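Local coordinates for putative metal-dependent phosphoesterase (Bifidobacterium adolescentis, PDB 3O0F), which hydrolyses phosphate esters in a metal-dependent manner, binds adenosine monophosphate beside three metal ions, and may act as a 5'-3' exonuclease on nucleic acids, at residues D16-T21 with G73-A78; A48-T53 with S84-A89; G145-A150 with E160-A165; G259-W262 with G266-N269. One frame throughout, in Å; residues are numbered along the deposited sequence.

Interaction 1: residues D16-T21 with G73-A78; sequences DIHCHT and GTEITA. With FE (Fe (III) ion), chain E; FE (Fe (III) ion), chain D.
Glu75 meets His18 and His20 around one shared iron (III) ion (chain E), a clear example of two chain segments joined through side-chain ligands of a metal instead of hydrogen bonds. The metal bonds come first. His18 NE2 binds the ion at 2.2 Å and His20 NE2 at 2.3 Å, while Glu75 OE1 approaches to 2.2 Å. The carboxylate spans two metals, since Glu75 OE2 binds the second iron (chain D), and water 1 sits between the ions, 2.1 Å from the iron of chain E. With CG anti to the backbone N (chi1 180°) and the chain extended beyond it, the carboxylate of Glu75 is carried out to the metals.

Close ligand pairs follow from the shared metal. His20 NE2 lies 3.0 Å from Glu75 OE1, a separation set by the iron and not a hydrogen bond. OE1 stands at the edge of both imidazoles, near their planes, but the carboxylate is turned 77° from the His18 ring and only 39° from that of His20. The other nitrogen of His18, ND1, is hydrogen-bonded to Glu231 OE2, which with the metal bond would fix the ring's rotation.

Asp261 adds a ligand to the first iron, and His86 and His203 bind the second. Within the sheet, strand 44-47 runs between strands 15-19 and 70-80, Leu88 of strand 83-90 touches both His18 and Glu75, and helix 185-194 packs against Ile76 and Ala78.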
loop_
_atom_site.group_PDB
_atom_site.type_symbol
_atom_site.label_atom_id
_atom_site.label_comp_id
_atom_site.label_asym_id
_atom_site.label_seq_id
_atom_site.Cartn_x
_atom_site.Cartn_y
_atom_site.Cartn_z
ATOM N N ASP A 16 -2.249 -12.390 5.085
ATOM C CA ASP A 16 -1.340 -11.328 4.674
ATOM C C ASP A 16 -2.197 -10.215 4.044
ATOM O O ASP A 16 -2.707 -10.383 2.927
ATOM C CB ASP A 16 -0.313 -11.854 3.667
ATOM C CG ASP A 16 0.740 -10.812 3.300
ATOM O OD1 ASP A 16 0.574 -9.642 3.645
ATOM O OD2 ASP A 16 1.770 -11.164 2.704
ATOM N N ILE A 17 -2.383 -9.095 4.746
ATOM C CA ILE A 17 -3.353 -8.098 4.253
ATOM C C ILE A 17 -2.722 -6.889 3.551
ATOM O O ILE A 17 -3.367 -5.869 3.355
ATOM C CB ILE A 17 -4.371 -7.664 5.349
ATOM C CG1 ILE A 17 -3.731 -6.790 6.412
ATOM C CG2 ILE A 17 -5.041 -8.878 5.961
ATOM C CD1 ILE A 17 -4.720 -6.326 7.437
ATOM N N HIS A 18 -1.448 -7.013 3.186
ATOM C CA HIS A 18 -0.706 -5.924 2.560
ATOM C C HIS A 18 0.070 -6.422 1.321
ATOM O O HIS A 18 1.269 -6.692 1.411
ATOM C CB HIS A 18 0.251 -5.362 3.589
ATOM C CG HIS A 18 0.776 -4.006 3.262
ATOM N ND1 HIS A 18 1.308 -3.165 4.229
ATOM C CD2 HIS A 18 0.892 -3.354 2.077
ATOM C CE1 HIS A 18 1.694 -2.041 3.645
ATOM N NE2 HIS A 18 1.454 -2.134 2.346
ATOM N N CYS A 19 -0.616 -6.547 0.188
ATOM C CA CYS A 19 -0.039 -7.152 -1.029
ATOM C C CYS A 19 -0.390 -6.282 -2.240
ATOM O O CYS A 19 -1.539 -5.845 -2.373
ATOM C CB CYS A 19 -0.555 -8.568 -1.248
ATOM S SG CYS A 19 -0.375 -9.653 0.173
ATOM N N HIS A 20 0.623 -5.999 -3.073
ATOM C CA HIS A 20 0.502 -5.182 -4.278
ATOM C C HIS A 20 0.609 -6.024 -5.559
ATOM O O HIS A 20 1.293 -7.046 -5.573
ATOM C CB HIS A 20 1.599 -4.122 -4.267
ATOM C CG HIS A 20 1.486 -3.168 -3.130
ATOM N ND1 HIS A 20 0.887 -1.947 -3.244
ATOM C CD2 HIS A 20 1.883 -3.269 -1.837
ATOM C CE1 HIS A 20 0.905 -1.333 -2.077
ATOM N NE2 HIS A 20 1.490 -2.118 -1.205
ATOM N N THR A 21 -0.025 -5.546 -6.636
ATOM C CA THR A 21 -0.106 -6.245 -7.890
ATOM C C THR A 21 0.266 -5.312 -9.021
ATOM O O THR A 21 0.579 -4.152 -8.803
ATOM C CB THR A 21 -1.555 -6.802 -8.135
ATOM O OG1 THR A 21 -2.441 -5.740 -8.535
ATOM C CG2 THR A 21 -2.079 -7.560 -6.860
ATOM N N GLY A 73 -8.909 -4.171 -0.352
ATOM C CA GLY A 73 -8.227 -3.049 0.253
ATOM C C GLY A 73 -7.502 -2.142 -0.719
ATOM O O GLY A 73 -7.429 -2.390 -1.919
ATOM N N THR A 74 -6.980 -1.057 -0.181
ATOM C CA THR A 74 -6.279 -0.043 -0.988
ATOM C C THR A 74 -5.239 0.596 -0.080
ATOM O O THR A 74 -5.516 0.829 1.094
ATOM C CB THR A 74 -7.224 1.055 -1.453
ATOM O OG1 THR A 74 -8.197 0.530 -2.346
ATOM C CG2 THR A 74 -6.439 2.199 -2.154
ATOM N N GLU A 75 -4.049 0.898 -0.587
ATOM C CA GLU A 75 -3.078 1.656 0.202
ATOM C C GLU A 75 -3.135 3.102 -0.298
ATOM O O GLU A 75 -2.863 3.403 -1.457
ATOM C CB GLU A 75 -1.655 1.079 0.084
ATOM C CG GLU A 75 -0.700 1.883 0.899
ATOM C CD GLU A 75 0.674 1.241 1.091
ATOM O OE1 GLU A 75 0.956 0.290 0.417
ATOM O OE2 GLU A 75 1.420 1.658 2.004
ATOM N N ILE A 76 -3.541 3.993 0.586
ATOM C CA ILE A 76 -3.810 5.361 0.197
ATOM C C ILE A 76 -2.607 6.215 0.571
ATOM O O ILE A 76 -2.177 6.240 1.744
ATOM C CB ILE A 76 -5.070 5.921 0.896
ATOM C CG1 ILE A 76 -6.259 4.989 0.642
ATOM C CG2 ILE A 76 -5.370 7.370 0.409
ATOM C CD1 ILE A 76 -7.534 5.372 1.381
ATOM N N THR A 77 -2.123 6.952 -0.422
ATOM C CA THR A 77 -1.016 7.888 -0.231
ATOM C C THR A 77 -1.521 9.145 0.491
ATOM O O THR A 77 -2.501 9.746 0.071
ATOM C CB THR A 77 -0.448 8.306 -1.645
ATOM O OG1 THR A 77 -0.274 7.147 -2.464
ATOM C CG2 THR A 77 0.900 9.050 -1.555
ATOM N N ALA A 78 -0.864 9.536 1.569
ATOM C CA ALA A 78 -1.305 10.637 2.363
ATOM C C ALA A 78 -0.110 11.369 2.996
ATOM O O ALA A 78 1.030 10.913 2.893
ATOM C CB ALA A 78 -2.329 10.164 3.438
HETATM FE FE FE E . 2.499 -1.197 0.641
HETATM FE FE FE D . 3.567 1.804 1.989
HETATM O O HOH W 1 3.598 -0.200 2.102
#

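Interaction 2: residues A48-T53 with S84-A89; sequences ADHDTT and SVHMLA. With FE (Fe (III) ion), chain D; ZN (zinc ion), chain C.
His86 meets His50 between an iron and a zinc ion, and its side chain can be traced outward atom by atom. CB leaves strand 84-89 toward loop 48-53 and already lies 3.6 Å from the iron of chain D; CG follows at 3.3 Å from the same ion. The first torsion (chi1 -74°) carries the ring beside the backbone N, and the turn about CB-CG (chi2 -166°) sets ND1 toward the metal: His86 ND1 binds that iron at 2.4 Å. The next ring atom, His86 CE1, makes the contact across the segments, 4.2 Å from His50 CE1. It arrives at the edge of the His50 ring, near that ring's plane. The two planes are 78° apart with centroids 5.9 Å from each other, an oblique pairing. Adenosine monophosphate also touches His86, which places this ring in the nucleotide pocket.

His50 uses its other nitrogen: NE2 holds the zinc ion at 2.1 Å. Farther along, Ala48 CB touches Leu88 CD2 at 4.1 Å, a small apolar contact beside the ionic centre.

Strand 70-80 mediates between the segments, with backbone bonds from Glu75 to Asp49 and Asp51 and from Ile76 to Met87, a selenomethionine. Glu75 and His203 join His86 on the iron, whereas Asp25 and His263 join His50 on the zinc. Such a cluster of three metals, held by histidines and carboxylates from strands and the loops after them, is characteristic of the PHP domain.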
loop_
_atom_site.group_PDB
_atom_site.type_symbol
_atom_site.label_atom_id
_atom_site.label_comp_id
_atom_site.label_asym_id
_atom_site.label_seq_id
_atom_site.Cartn_x
_atom_site.Cartn_y
_atom_site.Cartn_z
ATOM N N ALA A 48 -4.140 -4.673 -1.874
ATOM C CA ALA A 48 -3.995 -3.324 -1.265
ATOM C C ALA A 48 -3.212 -2.416 -2.176
ATOM O O ALA A 48 -2.297 -1.720 -1.733
ATOM C CB ALA A 48 -3.297 -3.414 0.110
ATOM N N ASP A 49 -3.538 -2.422 -3.463
ATOM C CA ASP A 49 -2.826 -1.543 -4.376
ATOM C C ASP A 49 -2.947 -0.040 -4.045
ATOM O O ASP A 49 -3.917 0.395 -3.425
ATOM C CB ASP A 49 -3.284 -1.788 -5.819
ATOM C CG ASP A 49 -2.784 -3.119 -6.361
ATOM O OD1 ASP A 49 -1.541 -3.303 -6.360
ATOM O OD2 ASP A 49 -3.625 -3.950 -6.770
ATOM N N HIS A 50 -1.957 0.731 -4.494
ATOM C CA HIS A 50 -1.868 2.175 -4.238
ATOM C C HIS A 50 -3.000 2.925 -4.943
ATOM O O HIS A 50 -3.166 2.780 -6.144
ATOM C CB HIS A 50 -0.542 2.710 -4.773
ATOM C CG HIS A 50 0.644 2.157 -4.077
ATOM N ND1 HIS A 50 1.081 2.652 -2.868
ATOM C CD2 HIS A 50 1.490 1.148 -4.406
ATOM C CE1 HIS A 50 2.132 1.961 -2.473
ATOM N NE2 HIS A 50 2.413 1.066 -3.398
ATOM N N ASP A 51 -3.788 3.678 -4.172
ATOM C CA ASP A 51 -4.755 4.685 -4.687
ATOM C C ASP A 51 -5.752 4.176 -5.760
ATOM O O ASP A 51 -6.031 4.862 -6.736
ATOM C CB ASP A 51 -3.964 5.896 -5.182
ATOM C CG ASP A 51 -3.007 6.414 -4.130
ATOM O OD1 ASP A 51 -3.496 6.748 -3.029
ATOM O OD2 ASP A 51 -1.773 6.481 -4.376
ATOM N N THR A 52 -6.236 2.947 -5.580
ATOM C CA THR A 52 -7.085 2.298 -6.572
ATOM C C THR A 52 -7.852 1.099 -6.005
ATOM O O THR A 52 -7.424 0.455 -5.028
ATOM C CB THR A 52 -6.243 1.798 -7.788
ATOM O OG1 THR A 52 -7.112 1.419 -8.871
ATOM C CG2 THR A 52 -5.321 0.597 -7.384
ATOM N N THR A 53 -8.964 0.783 -6.678
ATOM C CA THR A 53 -9.669 -0.506 -6.521
ATOM C C THR A 53 -9.687 -1.283 -7.831
ATOM O O THR A 53 -10.495 -2.198 -8.010
ATOM C CB THR A 53 -11.140 -0.257 -6.099
ATOM O OG1 THR A 53 -11.790 0.530 -7.118
ATOM C CG2 THR A 53 -11.172 0.489 -4.792
ATOM N N SER A 84 5.291 11.763 5.235
ATOM C CA SER A 84 4.595 10.829 4.331
ATOM C C SER A 84 3.949 9.693 5.137
ATOM O O SER A 84 4.610 9.043 5.944
ATOM C CB SER A 84 5.563 10.251 3.281
ATOM O OG SER A 84 4.989 9.147 2.583
ATOM N N VAL A 85 2.664 9.442 4.904
ATOM C CA VAL A 85 1.912 8.418 5.628
ATOM C C VAL A 85 1.141 7.597 4.590
ATOM O O VAL A 85 0.468 8.154 3.722
ATOM C CB VAL A 85 0.868 9.026 6.603
ATOM C CG1 VAL A 85 0.119 7.922 7.366
ATOM C CG2 VAL A 85 1.506 10.011 7.594
ATOM N N HIS A 86 1.246 6.285 4.682
ATOM C CA HIS A 86 0.447 5.387 3.889
ATOM C C HIS A 86 -0.638 4.776 4.788
ATOM O O HIS A 86 -0.354 4.328 5.910
ATOM C CB HIS A 86 1.366 4.325 3.274
ATOM C CG HIS A 86 2.216 4.850 2.149
ATOM N ND1 HIS A 86 2.897 4.031 1.277
ATOM C CD2 HIS A 86 2.455 6.119 1.730
ATOM C CE1 HIS A 86 3.540 4.767 0.388
ATOM N NE2 HIS A 86 3.287 6.039 0.638
HETATM N N MSE A 87 -1.873 4.815 4.294
HETATM C CA MSE A 87 -3.041 4.344 5.023
HETATM C C MSE A 87 -3.608 3.149 4.278
HETATM O O MSE A 87 -3.926 3.258 3.105
HETATM C CB MSE A 87 -4.117 5.407 5.021
HETATM C CG MSE A 87 -3.609 6.775 5.510
HETATM SE SE MSE A 87 -3.758 7.042 7.414
HETATM C CE MSE A 87 -4.119 5.276 8.119
ATOM N N LEU A 88 -3.817 2.052 4.977
ATOM C CA LEU A 88 -4.477 0.884 4.419
ATOM C C LEU A 88 -5.980 1.027 4.729
ATOM O O LEU A 88 -6.352 1.296 5.881
ATOM C CB LEU A 88 -3.905 -0.372 5.083
ATOM C CG LEU A 88 -2.456 -0.753 4.791
ATOM C CD1 LEU A 88 -2.024 -1.848 5.749
ATOM C CD2 LEU A 88 -2.218 -1.205 3.355
ATOM N N ALA A 89 -6.804 0.860 3.696
ATOM C CA ALA A 89 -8.260 1.029 3.760
ATOM C C ALA A 89 -8.884 -0.251 3.295
ATOM O O ALA A 89 -8.599 -0.708 2.197
ATOM C CB ALA A 89 -8.709 2.150 2.862
HETATM FE FE FE D . 3.567 1.804 1.989
HETATM ZN ZN ZN C . 3.915 -0.432 -3.455
HETATM O O HOH W 1 3.598 -0.200 2.102
#

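Interaction 3: residues G145-A150 with E160-A165; sequences GRPHIA and ETRSDA. With AMP (adenosine monophosphate), chain B.
Ala150 packs its methyl against the stem of Arg162, CB to CG 3.5 Å, and against Ala165, whose CB is 3.6 Å from Ala150 CB. Beside this apolar patch Pro147 CB lies over one face of the Arg162 guanidinium, offset toward the rim and 3.7 Å from NH1. A bend at chi3 (-85°) turns the guanidinium back toward the nucleotide, bringing Arg162 NH1 in plane to 3.0 Å from AMP N7.

Adenosine monophosphate lies against both segments. Its phosphate sits at the start of helix 146-155: Arg146 N donates to O2P at 2.9 Å, and Arg146 NH1 gives O3P a nearly straight bond of 2.7 Å (173°). Replacing Arg146 with an alanine would probably leave O3P without this straight charged bond, the nucleotide relying more on Arg110 and Arg113. At the other end of the ligand, AMP N6 donates to Ser163 OG.

A second shell sets these groups. Asp151 forms a salt bridge with Arg162 NE, the carbonyl of Asp25 accepts from Arg162 NH1, and that of Val170 accepts from Arg146 NH2. Farther out, Ile149 packs on helix 97-124 at Thr114, Val118 and Leu121, while Phe166 of helix 162-166 touches Arg146, Pro147 and Ala150.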
loop_
_atom_site.group_PDB
_atom_site.type_symbol
_atom_site.label_atom_id
_atom_site.label_comp_id
_atom_site.label_asym_id
_atom_site.label_seq_id
_atom_site.Cartn_x
_atom_site.Cartn_y
_atom_site.Cartn_z
ATOM N N GLY A 145 3.967 5.338 -10.454
ATOM C CA GLY A 145 4.812 6.082 -9.541
ATOM C C GLY A 145 6.268 5.795 -9.814
ATOM O O GLY A 145 6.627 5.328 -10.894
ATOM N N ARG A 146 7.113 6.072 -8.822
ATOM C CA ARG A 146 8.564 5.828 -8.968
ATOM C C ARG A 146 8.967 4.388 -9.278
ATOM O O ARG A 146 9.945 4.185 -10.006
ATOM C CB ARG A 146 9.336 6.392 -7.770
ATOM C CG ARG A 146 9.430 7.928 -7.802
ATOM C CD ARG A 146 9.421 8.494 -6.414
ATOM N NE ARG A 146 10.582 8.117 -5.649
ATOM C CZ ARG A 146 10.609 7.826 -4.351
ATOM N NH1 ARG A 146 9.518 7.799 -3.609
ATOM N NH2 ARG A 146 11.768 7.509 -3.795
ATOM N N PRO A 147 8.260 3.375 -8.742
ATOM C CA PRO A 147 8.678 2.019 -9.109
ATOM C C PRO A 147 8.720 1.709 -10.598
ATOM O O PRO A 147 9.571 0.943 -11.015
ATOM C CB PRO A 147 7.631 1.135 -8.427
ATOM C CG PRO A 147 7.277 1.881 -7.226
ATOM C CD PRO A 147 7.222 3.329 -7.687
ATOM N N HIS A 148 7.808 2.291 -11.373
ATOM C CA HIS A 148 7.775 2.121 -12.799
ATOM C C HIS A 148 8.933 2.825 -13.495
ATOM O O HIS A 148 9.433 2.324 -14.482
ATOM C CB HIS A 148 6.421 2.576 -13.371
ATOM C CG HIS A 148 5.262 1.893 -12.719
ATOM N ND1 HIS A 148 4.591 2.436 -11.650
ATOM C CD2 HIS A 148 4.713 0.675 -12.927
ATOM C CE1 HIS A 148 3.680 1.582 -11.223
ATOM N NE2 HIS A 148 3.714 0.516 -12.007
ATOM N N ILE A 149 9.350 3.976 -12.976
ATOM C CA ILE A 149 10.594 4.600 -13.397
ATOM C C ILE A 149 11.783 3.691 -13.070
ATOM O O ILE A 149 12.628 3.440 -13.927
ATOM C CB ILE A 149 10.863 5.977 -12.728
ATOM C CG1 ILE A 149 9.700 6.954 -12.924
ATOM C CG2 ILE A 149 12.167 6.597 -13.297
ATOM C CD1 ILE A 149 9.970 8.367 -12.352
ATOM N N ALA A 150 11.874 3.216 -11.830
ATOM C CA ALA A 150 12.977 2.315 -11.452
ATOM C C ALA A 150 13.021 1.122 -12.384
ATOM O O ALA A 150 14.078 0.788 -12.905
ATOM C CB ALA A 150 12.840 1.859 -9.991
ATOM N N GLU A 160 20.898 -2.845 -11.570
ATOM C CA GLU A 160 20.664 -4.313 -11.568
ATOM C C GLU A 160 19.247 -4.644 -11.055
ATOM O O GLU A 160 18.548 -5.479 -11.638
ATOM C CB GLU A 160 21.712 -5.060 -10.718
ATOM N N THR A 161 18.846 -3.980 -9.972
ATOM C CA THR A 161 17.563 -4.228 -9.308
ATOM C C THR A 161 16.749 -2.932 -9.196
ATOM O O THR A 161 17.283 -1.826 -9.283
ATOM C CB THR A 161 17.802 -4.853 -7.896
ATOM O OG1 THR A 161 16.598 -5.439 -7.394
ATOM C CG2 THR A 161 18.259 -3.853 -6.904
ATOM N N ARG A 162 15.445 -3.065 -9.005
ATOM C CA ARG A 162 14.609 -1.898 -8.722
ATOM C C ARG A 162 15.051 -1.170 -7.462
ATOM O O ARG A 162 15.112 0.063 -7.433
ATOM C CB ARG A 162 13.157 -2.337 -8.606
ATOM C CG ARG A 162 12.183 -1.237 -8.483
ATOM C CD ARG A 162 10.876 -1.766 -7.910
ATOM N NE ARG A 162 9.972 -2.337 -8.901
ATOM C CZ ARG A 162 8.688 -2.609 -8.649
ATOM N NH1 ARG A 162 8.173 -2.370 -7.442
ATOM N NH2 ARG A 162 7.903 -3.084 -9.589
ATOM N N SER A 163 15.376 -1.928 -6.425
ATOM C CA SER A 163 15.943 -1.362 -5.170
ATOM C C SER A 163 17.272 -0.565 -5.342
ATOM O O SER A 163 17.530 0.384 -4.599
ATOM C CB SER A 163 16.135 -2.487 -4.141
ATOM O OG SER A 163 14.928 -3.219 -3.960
ATOM N N ASP A 164 18.100 -0.950 -6.315
ATOM C CA ASP A 164 19.323 -0.188 -6.654
ATOM C C ASP A 164 18.969 1.194 -7.150
ATOM O O ASP A 164 19.610 2.189 -6.776
ATOM C CB ASP A 164 20.141 -0.868 -7.769
ATOM C CG ASP A 164 20.802 -2.180 -7.327
ATOM O OD1 ASP A 164 21.005 -2.397 -6.122
ATOM O OD2 ASP A 164 21.126 -2.997 -8.209
ATOM N N ALA A 165 17.952 1.259 -8.008
ATOM C CA ALA A 165 17.536 2.527 -8.585
ATOM C C ALA A 165 17.121 3.475 -7.492
ATOM O O ALA A 165 17.532 4.648 -7.473
ATOM C CB ALA A 165 16.402 2.323 -9.615
HETATM P P AMP B . 6.093 7.076 -5.089
HETATM O O1P AMP B . 4.864 6.936 -4.267
HETATM O O2P AMP B . 5.717 7.177 -6.545
HETATM O O3P AMP B . 7.062 8.162 -4.617
HETATM O "O5'" AMP B . 6.887 5.688 -4.951
HETATM C "C5'" AMP B . 7.456 5.321 -3.718
HETATM C "C4'" AMP B . 7.027 3.912 -3.447
HETATM O "O4'" AMP B . 7.788 2.940 -4.216
HETATM C "C3'" AMP B . 7.203 3.569 -1.972
HETATM O "O3'" AMP B . 5.920 3.514 -1.362
HETATM C "C2'" AMP B . 7.777 2.170 -2.120
HETATM O "O2'" AMP B . 8.092 1.308 -1.026
HETATM C "C1'" AMP B . 7.576 1.696 -3.552
HETATM N N9 AMP B . 8.520 0.635 -3.950
HETATM C C8 AMP B . 8.198 -0.421 -4.700
HETATM N N7 AMP B . 9.281 -1.203 -4.898
HETATM C C5 AMP B . 10.321 -0.639 -4.263
HETATM C C6 AMP B . 11.747 -0.951 -4.067
HETATM N N6 AMP B . 12.316 -2.078 -4.606
HETATM N N1 AMP B . 12.470 -0.068 -3.348
HETATM C C2 AMP B . 11.958 1.050 -2.805
HETATM N N3 AMP B . 10.669 1.388 -2.938
HETATM C C4 AMP B . 9.816 0.589 -3.636
#

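Interaction 4: residues G259-W262 with G266-N269; sequences GSDW and GKPN. With FE (Fe (III) ion), chain E; AMP (adenosine monophosphate), chain B; PO4 (phosphate ion), chain F; EDO (1,2-ethanediol), chain G.
Asn269 ties itself to the backbone of Ser260, and the tight half of the contact is built round that bond. Asn269 ND2 donates to Ser260 O at 2.7 Å, nearly straight (167°), approaching close to the C=O axis and in the plane of the amide. The same ND2 rests 3.5 Å from Asp261 CB. Alongside, Trp262 brings the edge of its indole to Asn269, CD1 to O 3.5 Å. Ser260 OG accepts from Trp262 N at 3.0 Å, closing an ST turn, and is itself held by Asp16 OD2.

Both segments belong to one loop after strand 255-258, at the border of the sheet, and in PHP-type folds such strand-end loops carry metal ligands. Here Asp261 OD1 binds the iron of chain E at 2.3 Å, OD2 is bonded to His234 NE2 and to water 1, and nearby His263 binds zinc. The nucleotide has its own hold on the loop, Gly266 O accepting from AMP N6 at 2.9 Å.

The looser side belongs to Lys267, partly exposed and fully extended beyond CG. Its salt bridge is long, NZ to Asp261 OD2 3.9 Å, and the bond from Lys267 NZ to AMP O2' is weak at 3.3 Å. A leucine at Lys267 would probably leave Asp261 without its distant positive charge and the ribose hydroxyl without this weak donor. NZ also points at a phosphate ion, probably from the crystallisation liquor, at a doubtfully short distance.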
loop_
_atom_site.group_PDB
_atom_site.type_symbol
_atom_site.label_atom_id
_atom_site.label_comp_id
_atom_site.label_asym_id
_atom_site.label_seq_id
_atom_site.Cartn_x
_atom_site.Cartn_y
_atom_site.Cartn_z
ATOM N N GLY A 259 1.531 -7.523 7.625
ATOM C CA GLY A 259 1.488 -7.873 6.228
ATOM C C GLY A 259 2.888 -7.827 5.648
ATOM O O GLY A 259 3.793 -7.298 6.273
ATOM N N SER A 260 3.053 -8.373 4.448
ATOM C CA SER A 260 4.374 -8.522 3.839
ATOM C C SER A 260 4.818 -7.303 3.060
ATOM O O SER A 260 6.010 -7.087 2.929
ATOM C CB SER A 260 4.391 -9.700 2.898
ATOM O OG SER A 260 3.440 -9.524 1.857
ATOM N N ASP A 261 3.875 -6.501 2.558
ATOM C CA ASP A 261 4.175 -5.505 1.547
ATOM C C ASP A 261 4.788 -6.184 0.309
ATOM O O ASP A 261 5.677 -5.649 -0.317
ATOM C CB ASP A 261 5.148 -4.465 2.086
ATOM C CG ASP A 261 4.722 -3.078 1.782
ATOM O OD1 ASP A 261 4.013 -2.902 0.773
ATOM O OD2 ASP A 261 5.055 -2.188 2.572
ATOM N N TRP A 262 4.290 -7.373 -0.024
ATOM C CA TRP A 262 4.710 -8.057 -1.207
ATOM C C TRP A 262 4.427 -7.239 -2.448
ATOM O O TRP A 262 3.337 -6.671 -2.616
ATOM C CB TRP A 262 3.957 -9.373 -1.285
ATOM C CG TRP A 262 4.235 -10.302 -2.406
ATOM C CD1 TRP A 262 5.263 -11.170 -2.503
ATOM C CD2 TRP A 262 3.363 -10.575 -3.509
ATOM N NE1 TRP A 262 5.118 -11.953 -3.631
ATOM C CE2 TRP A 262 3.926 -11.639 -4.230
ATOM C CE3 TRP A 262 2.142 -10.027 -3.945
ATOM C CZ2 TRP A 262 3.355 -12.122 -5.388
ATOM C CZ3 TRP A 262 1.552 -10.534 -5.087
ATOM C CH2 TRP A 262 2.168 -11.576 -5.798
ATOM N N GLY A 266 9.246 -7.164 -7.444
ATOM C CA GLY A 266 9.623 -5.752 -7.263
ATOM C C GLY A 266 10.334 -5.414 -5.962
ATOM O O GLY A 266 10.915 -4.348 -5.816
ATOM N N LYS A 267 10.276 -6.314 -4.996
ATOM C CA LYS A 267 10.910 -6.115 -3.708
ATOM C C LYS A 267 11.363 -7.470 -3.184
ATOM O O LYS A 267 10.868 -8.482 -3.613
ATOM C CB LYS A 267 9.910 -5.516 -2.700
ATOM C CG LYS A 267 9.664 -4.013 -2.778
ATOM C CD LYS A 267 8.866 -3.582 -1.552
ATOM C CE LYS A 267 8.482 -2.117 -1.519
ATOM N NZ LYS A 267 7.768 -1.866 -0.235
ATOM N N PRO A 268 12.283 -7.485 -2.219
ATOM C CA PRO A 268 12.636 -8.743 -1.568
ATOM C C PRO A 268 11.535 -9.323 -0.650
ATOM O O PRO A 268 11.596 -10.521 -0.320
ATOM C CB PRO A 268 13.860 -8.355 -0.747
ATOM C CG PRO A 268 13.650 -6.923 -0.434
ATOM C CD PRO A 268 12.984 -6.334 -1.612
ATOM N N ASN A 269 10.537 -8.516 -0.272
ATOM C CA ASN A 269 9.461 -8.931 0.696
ATOM C C ASN A 269 8.763 -10.225 0.233
ATOM O O ASN A 269 8.272 -10.316 -0.902
ATOM C CB ASN A 269 8.418 -7.799 0.863
ATOM C CG ASN A 269 9.022 -6.550 1.383
ATOM O OD1 ASN A 269 10.118 -6.172 0.943
ATOM N ND2 ASN A 269 8.367 -5.898 2.324
HETATM FE FE FE E . 2.499 -1.197 0.641
HETATM P P AMP B . 6.093 7.076 -5.089
HETATM O O1P AMP B . 4.864 6.936 -4.267
HETATM O O2P AMP B . 5.717 7.177 -6.545
HETATM O O3P AMP B . 7.062 8.162 -4.617
HETATM O "O5'" AMP B . 6.887 5.688 -4.951
HETATM C "C5'" AMP B . 7.456 5.321 -3.718
HETATM C "C4'" AMP B . 7.027 3.912 -3.447
HETATM O "O4'" AMP B . 7.788 2.940 -4.216
HETATM C "C3'" AMP B . 7.203 3.569 -1.972
HETATM O "O3'" AMP B . 5.920 3.514 -1.362
HETATM C "C2'" AMP B . 7.777 2.170 -2.120
HETATM O "O2'" AMP B . 8.092 1.308 -1.026
HETATM C "C1'" AMP B . 7.576 1.696 -3.552
HETATM N N9 AMP B . 8.520 0.635 -3.950
HETATM C C8 AMP B . 8.198 -0.421 -4.700
HETATM N N7 AMP B . 9.281 -1.203 -4.898
HETATM C C5 AMP B . 10.321 -0.639 -4.263
HETATM C C6 AMP B . 11.747 -0.951 -4.067
HETATM N N6 AMP B . 12.316 -2.078 -4.606
HETATM N N1 AMP B . 12.470 -0.068 -3.348
HETATM C C2 AMP B . 11.958 1.050 -2.805
HETATM N N3 AMP B . 10.669 1.388 -2.938
HETATM C C4 AMP B . 9.816 0.589 -3.636
HETATM P P PO4 F . 4.951 0.509 -0.802
HETATM O O1 PO4 F . 6.287 0.054 -0.245
HETATM O O2 PO4 F . 4.604 1.811 -0.102
HETATM O O3 PO4 F . 4.911 0.501 -2.351
HETATM O O4 PO4 F . 3.875 -0.480 -0.559
HETATM C C1 EDO G . 6.355 -15.183 -2.731
HETATM O O1 EDO G . 7.042 -14.036 -2.126
HETATM C C2 EDO G . 6.722 -15.439 -4.193
HETATM O O2 EDO G . 6.089 -14.499 -5.104
HETATM O O HOH W 1 3.598 -0.200 2.102
#

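In the fold
Interactions 1 and 2 form the metal core, their centres 5 Å apart and their segments alternating along the chain; Thr77 OG1 lies 2.5 Å from Asp51 OD2, probably hydrogen-bonded. Interaction 4 is centred about 11 Å from interaction 1 and joins it through His20 N and Trp262 O (2.8 Å, a probable hydrogen bond) and the iron of chain E. Water 1 is common to interactions 1, 2 and 4. Interaction 3 stands apart from interactions 1 and 2, centres about 19 Å away, but lies about 14 Å from interaction 4: its Arg162 CD is 3.3 Å from Gly266 O, and both touch adenosine monophosphate. His86, Asp25 and His263 serve metals and nucleotide pocket alike.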